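Local coordinates for protein L-lysine 6-oxidase (Marinomonas mediterranea, PDB 3WEU) that oxidises the epsilon-amino group of L-lysine with a cysteine tryptophylquinone cofactor, releasing hydrogen peroxide that makes this secreted enzyme antibacterial, at residues P253-I258 against P643-T648; M447-E452 against Q510-N515; F514-Q519 against P583-D588. All blocks are in the same frame, centred on the assembly; numbering follows the deposited sequence.

The three contacts illustrate how segments distant in sequence come together around and beside a cofactor made from the protein's own side chains. Contact 1 joins the outermost segments, 253-258 and 643-648, and every other segment lies between them along the chain. Contacts 2 and 3 follow one another, the first ending and the second beginning on helix 510-515, whose Phe514 and Asn515 they share; their centres are about 9 Å apart. Both lie at the cofactor, through the N-H of Cys448 and the sulfur of Cys516. Contact 1, centred about 14 Å from contact 3 and 19 Å from contact 2, is joined to them through Asn257 and Gln584, which also bonds to Glu452.

Contact 1: residues P253-I258 against P643-T648; sequences PEIVNI and PFFTET
Glu254 and Phe645 mark the closest approach of the two backbones, with the CA of Glu254 still 9.3 Å from the CA of Phe645. One segment is an irregular loop and the other enters strand 645-648, so side chains alone bridge the gap. The benzyl group of Phe645 reaches across it, and its CG lies beside the backbone N and opposite the carbonyl carbon (chi1 -78°), which carries the ring to the loop.

Two neighbouring loop residues meet this ring in different ways. Ile255 lays its terminal methyl over one face: CD1 is 4.2 Å from the centroid of the Phe645 ring and 21° off the ring normal, a CH-pi contact displaced toward the rim. Ile255 CG1 adds apolar packing, 3.8 Å from Phe645 CE2. The two side chains run past each other in opposite directions. Glu254 instead works at the ring's margin, where its CB lies in the ring plane, 3.7 Å from Phe645 CE2 and equally 3.7 Å from Phe645 CZ. Beyond CG the glutamate is extended, and its carboxylate, turned 72° to the ring plane, brings OE2 to 3.5 Å from Phe645 CE2 at an oblique angle. That oxygen is engaged elsewhere, accepting the backbone N-H of Asp634, so the ring is a packing neighbour of OE2 and the strand amide its polar partner.

Strand 645-648 pairs antiparallel with strand 631-634, to which Asp634 belongs, and Glu254 also touches Arg633 of the same strand. The rings of Trp311 and Phe645 meet as well. Gln308, at the end of helix 295-308, bonds to the carbonyl O of Glu254 and the N-H of Val256, so this buried contact packs a loop bonded to that helix against the two-stranded sheet.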
loop_
_atom_site.group_PDB
_atom_site.type_symbol
_atom_site.label_atom_id
_atom_site.label_comp_id
_atom_site.label_asym_id
_atom_site.label_seq_id
_atom_site.Cartn_x
_atom_site.Cartn_y
_atom_site.Cartn_z
ATOM N N PRO A 253 32.241 15.804 7.177
ATOM C CA PRO A 253 33.371 15.235 7.915
ATOM C C PRO A 253 34.128 16.222 8.783
ATOM O O PRO A 253 34.713 15.794 9.789
ATOM C CB PRO A 253 34.253 14.662 6.799
ATOM C CG PRO A 253 33.810 15.373 5.570
ATOM C CD PRO A 253 32.377 15.590 5.731
ATOM N N GLU A 254 34.083 17.525 8.472
ATOM C CA GLU A 254 34.767 18.492 9.321
ATOM C C GLU A 254 34.012 18.828 10.598
ATOM O O GLU A 254 34.554 19.545 11.439
ATOM C CB GLU A 254 34.999 19.755 8.556
ATOM C CG GLU A 254 35.942 19.537 7.403
ATOM C CD GLU A 254 35.874 20.601 6.301
ATOM O OE1 GLU A 254 36.932 21.191 5.925
ATOM O OE2 GLU A 254 34.762 20.831 5.753
ATOM N N ILE A 255 32.768 18.396 10.724
ATOM C CA ILE A 255 31.943 18.704 11.889
ATOM C C ILE A 255 31.961 17.485 12.814
ATOM O O ILE A 255 31.673 16.374 12.397
ATOM C CB ILE A 255 30.506 19.040 11.463
ATOM C CG1 ILE A 255 30.575 20.227 10.472
ATOM C CG2 ILE A 255 29.643 19.360 12.675
ATOM C CD1 ILE A 255 29.324 20.836 10.013
ATOM N N VAL A 256 32.389 17.715 14.053
ATOM C CA VAL A 256 32.636 16.654 15.018
ATOM C C VAL A 256 31.490 16.571 16.041
ATOM O O VAL A 256 30.998 17.599 16.509
ATOM C CB VAL A 256 33.946 17.015 15.737
ATOM C CG1 VAL A 256 34.336 15.987 16.783
ATOM C CG2 VAL A 256 35.086 17.172 14.731
ATOM N N ASN A 257 31.108 15.354 16.383
ATOM C CA ASN A 257 30.117 15.084 17.409
ATOM C C ASN A 257 30.630 15.496 18.783
ATOM O O ASN A 257 31.780 15.269 19.136
ATOM C CB ASN A 257 29.720 13.600 17.379
ATOM C CG ASN A 257 29.024 13.220 16.066
ATOM O OD1 ASN A 257 27.836 13.454 15.920
ATOM N ND2 ASN A 257 29.774 12.706 15.091
ATOM N N ILE A 258 29.751 16.136 19.557
ATOM C CA ILE A 258 30.068 16.502 20.899
ATOM C C ILE A 258 30.646 15.345 21.715
ATOM O O ILE A 258 31.688 15.514 22.372
ATOM C CB ILE A 258 28.879 17.158 21.602
ATOM C CG1 ILE A 258 28.631 18.572 21.034
ATOM C CG2 ILE A 258 29.159 17.260 23.133
ATOM C CD1 ILE A 258 27.221 19.121 21.326
ATOM N N PRO A 643 35.113 29.843 9.392
ATOM C CA PRO A 643 34.498 28.790 8.614
ATOM C C PRO A 643 33.301 29.275 7.857
ATOM O O PRO A 643 32.636 30.217 8.262
ATOM C CB PRO A 643 34.043 27.789 9.677
ATOM C CG PRO A 643 33.864 28.611 10.904
ATOM C CD PRO A 643 35.005 29.562 10.843
ATOM N N PHE A 644 33.010 28.609 6.723
ATOM C CA PHE A 644 31.788 28.891 6.006
ATOM C C PHE A 644 31.329 27.589 5.387
ATOM O O PHE A 644 31.849 27.182 4.331
ATOM C CB PHE A 644 32.050 29.990 4.924
ATOM C CG PHE A 644 30.846 30.266 4.033
ATOM C CD1 PHE A 644 29.591 30.465 4.568
ATOM C CD2 PHE A 644 31.004 30.410 2.655
ATOM C CE1 PHE A 644 28.473 30.748 3.722
ATOM C CE2 PHE A 644 29.896 30.688 1.827
ATOM C CZ PHE A 644 28.677 30.852 2.350
ATOM N N PHE A 645 30.416 26.861 6.063
ATOM C CA PHE A 645 30.031 25.554 5.599
ATOM C C PHE A 645 28.762 25.627 4.770
ATOM O O PHE A 645 27.735 26.219 5.190
ATOM C CB PHE A 645 29.709 24.639 6.782
ATOM C CG PHE A 645 30.886 24.079 7.502
ATOM C CD1 PHE A 645 31.560 24.789 8.466
ATOM C CD2 PHE A 645 31.333 22.814 7.189
ATOM C CE1 PHE A 645 32.658 24.217 9.133
ATOM C CE2 PHE A 645 32.394 22.239 7.854
ATOM C CZ PHE A 645 33.029 22.928 8.849
ATOM N N THR A 646 28.790 25.036 3.612
ATOM C CA THR A 646 27.635 24.905 2.807
ATOM C C THR A 646 27.544 23.511 2.217
ATOM O O THR A 646 28.512 22.708 2.209
ATOM C CB THR A 646 27.623 25.867 1.552
ATOM O OG1 THR A 646 28.574 25.424 0.599
ATOM C CG2 THR A 646 27.983 27.295 1.904
ATOM N N GLU A 647 26.372 23.230 1.635
ATOM C CA GLU A 647 26.215 22.064 0.768
ATOM C C GLU A 647 27.224 22.175 -0.374
ATOM O O GLU A 647 27.463 23.267 -0.919
ATOM C CB GLU A 647 24.828 22.076 0.062
ATOM C CG GLU A 647 23.710 21.617 0.978
ATOM C CD GLU A 647 22.411 21.367 0.279
ATOM O OE1 GLU A 647 22.151 22.062 -0.706
ATOM O OE2 GLU A 647 21.700 20.463 0.725
ATOM N N THR A 648 27.767 21.037 -0.762
ATOM C CA THR A 648 28.561 20.884 -1.996
ATOM C C THR A 648 28.131 19.516 -2.600
ATOM O O THR A 648 27.769 18.578 -1.839
ATOM C CB THR A 648 30.100 20.861 -1.691
ATOM O OG1 THR A 648 30.443 19.766 -0.824
ATOM C CG2 THR A 648 30.576 22.186 -1.010
#

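Contact 2: residues M447-E452 against Q510-N515; sequences MCPGIE and QADFFN. With EDO (1,2-ethanediol), chain H; EDO (1,2-ethanediol), chain K.
Pro449 and Asp512 approach from opposite directions, a pyrrolidine ring from the loop against a carboxylate from helix 510-515. CG of Pro449 lies 3.2 Å from Asp512 OD1, and CD of Pro449 is 3.3 Å from that same oxygen, so two ring carbons face a single carboxylate atom. The peptide bond before Pro449 is cis. Asp512 meets the proline with CG beside its own backbone N (chi1 -73°), which sends the carboxylate out of the first turn of the helix toward the loop.

The second oxygen has a different role. Asp512 OD2 accepts a hydrogen bond from a water 2.7 Å away, and the same water donates to the carbonyl O of Ile451 at 2.9 Å, linking helix and loop through one molecule. OD2 also takes the backbone N-H of Ala506, which comes before the helix, so OD2 receives two hydrogen bonds, while OD1 is the oxygen that faces the proline carbons. The carbonyl O of Gly450 stands 4.0 Å from Asp512 CB, buried and with no hydrogen-bonding partner in the model. Gly450 adopts backbone angles (127°/-162°) at which a side chain would collide with the preceding carbonyl O.

At the other end of the helix are ethanediol molecules, probably left from crystallisation. O1 of one donates to the carbonyl O of Phe514 from 2.6 Å; O2 of another accepts from Asn515 ND2 at 2.9 Å.

The loop is thus in touch with both the helix and the cofactor. Asp512 holds it by packing and a shared water, while the N-H of Cys448, and more weakly that of Gly450, meet the quinone oxygens of the modified tryptophan at position 581. Asp512 is plausibly a second-shell residue, positioning the loop that binds the cofactor's carbonyls.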
loop_
_atom_site.group_PDB
_atom_site.type_symbol
_atom_site.label_atom_id
_atom_site.label_comp_id
_atom_site.label_asym_id
_atom_site.label_seq_id
_atom_site.Cartn_x
_atom_site.Cartn_y
_atom_site.Cartn_z
ATOM N N MET A 447 22.549 7.177 21.113
ATOM C CA MET A 447 22.560 5.917 20.410
ATOM C C MET A 447 21.150 5.295 20.462
ATOM O O MET A 447 20.840 4.576 21.419
ATOM C CB MET A 447 23.623 5.024 21.069
ATOM C CG MET A 447 25.045 5.227 20.545
ATOM S SD MET A 447 26.162 4.188 21.413
ATOM C CE MET A 447 27.679 4.348 20.425
ATOM N N CYS A 448 20.331 5.615 19.471
ATOM C CA CYS A 448 18.967 5.191 19.359
ATOM C C CYS A 448 18.536 4.859 17.935
ATOM O O CYS A 448 17.471 5.257 17.503
ATOM C CB CYS A 448 18.024 6.231 20.019
ATOM S SG CYS A 448 16.304 5.638 20.350
ATOM N N PRO A 449 19.338 4.076 17.223
ATOM C CA PRO A 449 20.493 3.370 17.694
ATOM C C PRO A 449 21.802 4.088 17.564
ATOM O O PRO A 449 22.789 3.690 18.152
ATOM C CB PRO A 449 20.534 2.161 16.743
ATOM C CG PRO A 449 19.945 2.590 15.488
ATOM C CD PRO A 449 18.915 3.615 15.881
ATOM N N GLY A 450 21.843 5.063 16.680
ATOM C CA GLY A 450 23.090 5.660 16.312
ATOM C C GLY A 450 23.293 5.669 14.844
ATOM O O GLY A 450 22.332 5.493 14.097
ATOM N N ILE A 451 24.540 5.848 14.417
ATOM C CA ILE A 451 24.835 5.860 12.948
ATOM C C ILE A 451 25.778 4.712 12.646
ATOM O O ILE A 451 25.337 3.698 12.109
ATOM C CB ILE A 451 25.436 7.194 12.499
ATOM C CG1 ILE A 451 24.396 8.318 12.633
ATOM C CG2 ILE A 451 25.937 7.107 11.075
ATOM C CD1 ILE A 451 23.198 8.175 11.767
ATOM N N GLU A 452 27.018 4.769 13.120
ATOM C CA GLU A 452 27.918 3.656 12.822
ATOM C C GLU A 452 27.668 2.378 13.697
ATOM O O GLU A 452 27.784 1.233 13.193
ATOM C CB GLU A 452 29.359 4.071 12.888
ATOM C CG GLU A 452 29.711 5.194 11.846
ATOM C CD GLU A 452 29.437 6.620 12.353
ATOM O OE1 GLU A 452 28.962 6.808 13.533
ATOM O OE2 GLU A 452 29.690 7.564 11.551
ATOM N N GLN A 510 19.809 2.879 5.641
ATOM C CA GLN A 510 19.132 4.109 5.123
ATOM C C GLN A 510 17.889 4.451 5.958
ATOM O O GLN A 510 17.462 5.582 5.953
ATOM C CB GLN A 510 18.807 4.009 3.644
ATOM C CG GLN A 510 19.976 3.965 2.695
ATOM C CD GLN A 510 20.477 2.538 2.399
ATOM O OE1 GLN A 510 20.162 1.563 3.123
ATOM N NE2 GLN A 510 21.225 2.408 1.323
ATOM N N ALA A 511 17.329 3.500 6.741
ATOM C CA ALA A 511 16.304 3.859 7.743
ATOM C C ALA A 511 16.869 4.688 8.881
ATOM O O ALA A 511 16.240 5.606 9.324
ATOM C CB ALA A 511 15.660 2.602 8.333
ATOM N N ASP A 512 18.036 4.336 9.411
ATOM C CA ASP A 512 18.624 5.149 10.486
ATOM C C ASP A 512 18.837 6.559 9.908
ATOM O O ASP A 512 18.557 7.530 10.590
ATOM C CB ASP A 512 19.916 4.576 11.050
ATOM C CG ASP A 512 19.700 3.347 11.913
ATOM O OD1 ASP A 512 18.628 3.300 12.617
ATOM O OD2 ASP A 512 20.643 2.500 11.948
ATOM N N PHE A 513 19.308 6.650 8.651
ATOM C CA PHE A 513 19.607 7.921 8.007
ATOM C C PHE A 513 18.332 8.722 7.837
ATOM O O PHE A 513 18.278 9.904 8.219
ATOM C CB PHE A 513 20.324 7.657 6.682
ATOM C CG PHE A 513 20.868 8.901 5.934
ATOM C CD1 PHE A 513 21.166 10.053 6.524
ATOM C CD2 PHE A 513 21.173 8.787 4.602
ATOM C CE1 PHE A 513 21.752 11.132 5.825
ATOM C CE2 PHE A 513 21.759 9.834 3.891
ATOM C CZ PHE A 513 22.027 11.024 4.529
ATOM N N PHE A 514 17.260 8.107 7.312
ATOM C CA PHE A 514 16.021 8.813 7.086
ATOM C C PHE A 514 15.417 9.312 8.417
ATOM O O PHE A 514 14.785 10.301 8.434
ATOM C CB PHE A 514 14.999 7.863 6.375
ATOM C CG PHE A 514 13.715 8.502 6.052
ATOM C CD1 PHE A 514 13.624 9.404 5.016
ATOM C CD2 PHE A 514 12.559 8.207 6.793
ATOM C CE1 PHE A 514 12.420 10.024 4.695
ATOM C CE2 PHE A 514 11.360 8.823 6.480
ATOM C CZ PHE A 514 11.273 9.740 5.446
ATOM N N ASN A 515 15.562 8.560 9.495
ATOM C CA ASN A 515 14.971 8.912 10.774
ATOM C C ASN A 515 15.891 9.807 11.648
ATOM O O ASN A 515 15.423 10.371 12.658
ATOM C CB ASN A 515 14.811 7.623 11.654
ATOM C CG ASN A 515 13.750 6.639 11.139
ATOM O OD1 ASN A 515 12.812 7.012 10.498
ATOM N ND2 ASN A 515 13.956 5.366 11.438
HETATM C C1 EDO H . 12.003 4.353 8.420
HETATM O O1 EDO H . 11.425 5.469 9.119
HETATM C C2 EDO H . 11.780 3.055 9.165
HETATM O O2 EDO H . 12.411 3.117 10.454
HETATM C C1 EDO K . 11.809 11.647 9.061
HETATM O O1 EDO K . 12.804 11.093 9.908
HETATM C C2 EDO K . 12.258 13.059 8.811
HETATM O O2 EDO K . 12.144 13.844 10.019
HETATM O O HOH W 1 23.023 2.778 10.632
#

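Contact 3: residues F514-Q519 against P583-D588; sequences FNCTIQ and PQSPWD. With EDO (1,2-ethanediol), chain K; EDO (1,2-ethanediol), chain H; EDO (1,2-ethanediol), chain J.
Thr517 sits on the six-membered ring of Trp587, and this pairing forms the tight half of the contact. CB of Thr517 is 3.6 Å from the centroid of that Trp587 ring and only 10° off its normal, a CH-pi contact made from straight above. Thr517 CG2 comes very close to Trp587 CZ3, at 3.2 Å. Farther along the indole, Ile518 CG2 packs at 3.6 Å from Trp587 CD1. Ser585 adds the polar link: its OG, anti to the backbone N (chi1 -170°), donates to the carbonyl O of Cys516 over 2.8 Å, in the carbonyl plane and on a lone pair, while its CB lies 3.5 Å from Cys516 SG. Beside this bond a water bridges the two segments, joining the carbonyl oxygens of Thr517 and Ser585.

The side by Thr517 OG1 and Trp587 NE1 is looser and holds small molecules, probably from the crystallisation liquor. Thr517 OG1 shares a hydrogen bond of 2.8 Å with O2 of an ethanediol, and Trp587 NE1 donates to another ethanediol at the indole edge, its O2 3.1 Å away.

Cys516 centres an inverse gamma turn just after helix 510-515, and its SG is covalently joined to the quinone-bearing tryptophan at position 581. Bonded to its carbonyl and packed against its sulfur, Ser585 belongs to the immediate surroundings of the thioether that defines a cysteine tryptophylquinone site.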
loop_
_atom_site.group_PDB
_atom_site.type_symbol
_atom_site.label_atom_id
_atom_site.label_comp_id
_atom_site.label_asym_id
_atom_site.label_seq_id
_atom_site.Cartn_x
_atom_site.Cartn_y
_atom_site.Cartn_z
ATOM N N PHE A 514 17.260 8.107 7.312
ATOM C CA PHE A 514 16.021 8.813 7.086
ATOM C C PHE A 514 15.417 9.312 8.417
ATOM O O PHE A 514 14.785 10.301 8.434
ATOM C CB PHE A 514 14.999 7.863 6.375
ATOM C CG PHE A 514 13.715 8.502 6.052
ATOM C CD1 PHE A 514 13.624 9.404 5.016
ATOM C CD2 PHE A 514 12.559 8.207 6.793
ATOM C CE1 PHE A 514 12.420 10.024 4.695
ATOM C CE2 PHE A 514 11.360 8.823 6.480
ATOM C CZ PHE A 514 11.273 9.740 5.446
ATOM N N ASN A 515 15.562 8.560 9.495
ATOM C CA ASN A 515 14.971 8.912 10.774
ATOM C C ASN A 515 15.891 9.807 11.648
ATOM O O ASN A 515 15.423 10.371 12.658
ATOM C CB ASN A 515 14.811 7.623 11.654
ATOM C CG ASN A 515 13.750 6.639 11.139
ATOM O OD1 ASN A 515 12.812 7.012 10.498
ATOM N ND2 ASN A 515 13.956 5.366 11.438
ATOM N N CYS A 516 17.193 9.823 11.346
ATOM C CA CYS A 516 18.183 10.590 12.174
ATOM C C CYS A 516 18.093 12.086 11.847
ATOM O O CYS A 516 18.931 12.650 11.138
ATOM C CB CYS A 516 19.596 10.094 11.912
ATOM S SG CYS A 516 20.815 10.884 12.957
ATOM N N THR A 517 17.042 12.718 12.286
ATOM C CA THR A 517 16.749 14.068 11.872
ATOM C C THR A 517 16.474 14.882 13.129
ATOM O O THR A 517 17.432 15.411 13.795
ATOM C CB THR A 517 15.576 14.095 10.865
ATOM O OG1 THR A 517 14.472 13.451 11.438
ATOM C CG2 THR A 517 15.941 13.332 9.613
ATOM N N ILE A 518 15.203 14.938 13.523
ATOM C CA ILE A 518 14.756 15.600 14.710
ATOM C C ILE A 518 13.767 14.682 15.431
ATOM O O ILE A 518 13.233 13.710 14.821
ATOM C CB ILE A 518 14.103 16.948 14.445
ATOM C CG1 ILE A 518 12.859 16.870 13.520
ATOM C CG2 ILE A 518 15.149 17.876 13.787
ATOM C CD1 ILE A 518 11.567 16.530 14.242
ATOM N N GLN A 519 13.562 14.984 16.714
ATOM C CA GLN A 519 12.490 14.314 17.474
ATOM C C GLN A 519 11.717 15.369 18.202
ATOM O O GLN A 519 12.315 16.291 18.737
ATOM C CB GLN A 519 13.123 13.378 18.497
ATOM C CG GLN A 519 12.147 12.356 19.050
ATOM C CD GLN A 519 11.752 11.264 18.099
ATOM O OE1 GLN A 519 12.474 10.912 17.165
ATOM N NE2 GLN A 519 10.550 10.703 18.338
ATOM N N PRO A 583 25.882 16.456 13.138
ATOM C CA PRO A 583 27.133 16.273 12.375
ATOM C C PRO A 583 27.073 15.135 11.384
ATOM O O PRO A 583 27.750 15.193 10.365
ATOM C CB PRO A 583 28.144 15.951 13.444
ATOM C CG PRO A 583 27.608 16.677 14.680
ATOM C CD PRO A 583 26.143 16.349 14.575
ATOM N N GLN A 584 26.269 14.118 11.694
ATOM C CA GLN A 584 26.244 12.876 10.934
ATOM C C GLN A 584 25.060 12.731 10.005
ATOM O O GLN A 584 25.078 11.903 9.104
ATOM C CB GLN A 584 26.321 11.658 11.877
ATOM C CG GLN A 584 27.434 10.733 11.499
ATOM C CD GLN A 584 28.807 11.243 11.996
ATOM O OE1 GLN A 584 29.004 12.419 12.300
ATOM N NE2 GLN A 584 29.761 10.357 11.978
ATOM N N SER A 585 24.048 13.546 10.211
ATOM C CA SER A 585 22.810 13.470 9.464
ATOM C C SER A 585 22.233 14.889 9.509
ATOM O O SER A 585 21.425 15.226 10.355
ATOM C CB SER A 585 21.854 12.465 10.063
ATOM O OG SER A 585 20.805 12.301 9.153
ATOM N N PRO A 586 22.792 15.776 8.677
ATOM C CA PRO A 586 22.453 17.189 8.739
ATOM C C PRO A 586 21.000 17.438 8.453
ATOM O O PRO A 586 20.321 16.596 7.804
ATOM C CB PRO A 586 23.313 17.810 7.613
ATOM C CG PRO A 586 24.420 16.880 7.475
ATOM C CD PRO A 586 23.834 15.510 7.669
ATOM N N TRP A 587 20.501 18.557 8.921
ATOM C CA TRP A 587 19.094 18.908 8.742
ATOM C C TRP A 587 18.873 20.274 8.200
ATOM O O TRP A 587 18.101 20.428 7.229
ATOM C CB TRP A 587 18.343 18.675 10.043
ATOM C CG TRP A 587 16.873 18.567 9.910
ATOM C CD1 TRP A 587 15.914 19.323 10.538
ATOM C CD2 TRP A 587 16.174 17.595 9.134
ATOM N NE1 TRP A 587 14.687 18.876 10.173
ATOM C CE2 TRP A 587 14.813 17.820 9.317
ATOM C CE3 TRP A 587 16.575 16.604 8.283
ATOM C CZ2 TRP A 587 13.845 17.060 8.692
ATOM C CZ3 TRP A 587 15.594 15.844 7.624
ATOM C CH2 TRP A 587 14.259 16.097 7.841
ATOM N N ASP A 588 19.486 21.292 8.825
ATOM C CA ASP A 588 19.320 22.675 8.398
ATOM C C ASP A 588 20.681 23.152 7.921
ATOM O O ASP A 588 21.601 23.267 8.718
ATOM C CB ASP A 588 18.817 23.506 9.543
ATOM C CG ASP A 588 17.638 22.859 10.235
ATOM O OD1 ASP A 588 17.820 22.117 11.216
ATOM O OD2 ASP A 588 16.524 23.035 9.729
HETATM C C1 EDO K . 11.809 11.647 9.061
HETATM O O1 EDO K . 12.804 11.093 9.908
HETATM C C2 EDO K . 12.258 13.059 8.811
HETATM O O2 EDO K . 12.144 13.844 10.019
HETATM C C1 EDO H . 12.003 4.353 8.420
HETATM O O1 EDO H . 11.425 5.469 9.119
HETATM C C2 EDO H . 11.780 3.055 9.165
HETATM O O2 EDO H . 12.411 3.117 10.454
HETATM C C1 EDO J . 11.120 20.128 8.287
HETATM O O1 EDO J . 12.373 19.781 7.702
HETATM C C2 EDO J . 11.461 20.802 9.621
HETATM O O2 EDO J . 11.729 19.805 10.633
HETATM O O HOH W 2 20.181 15.084 13.019
#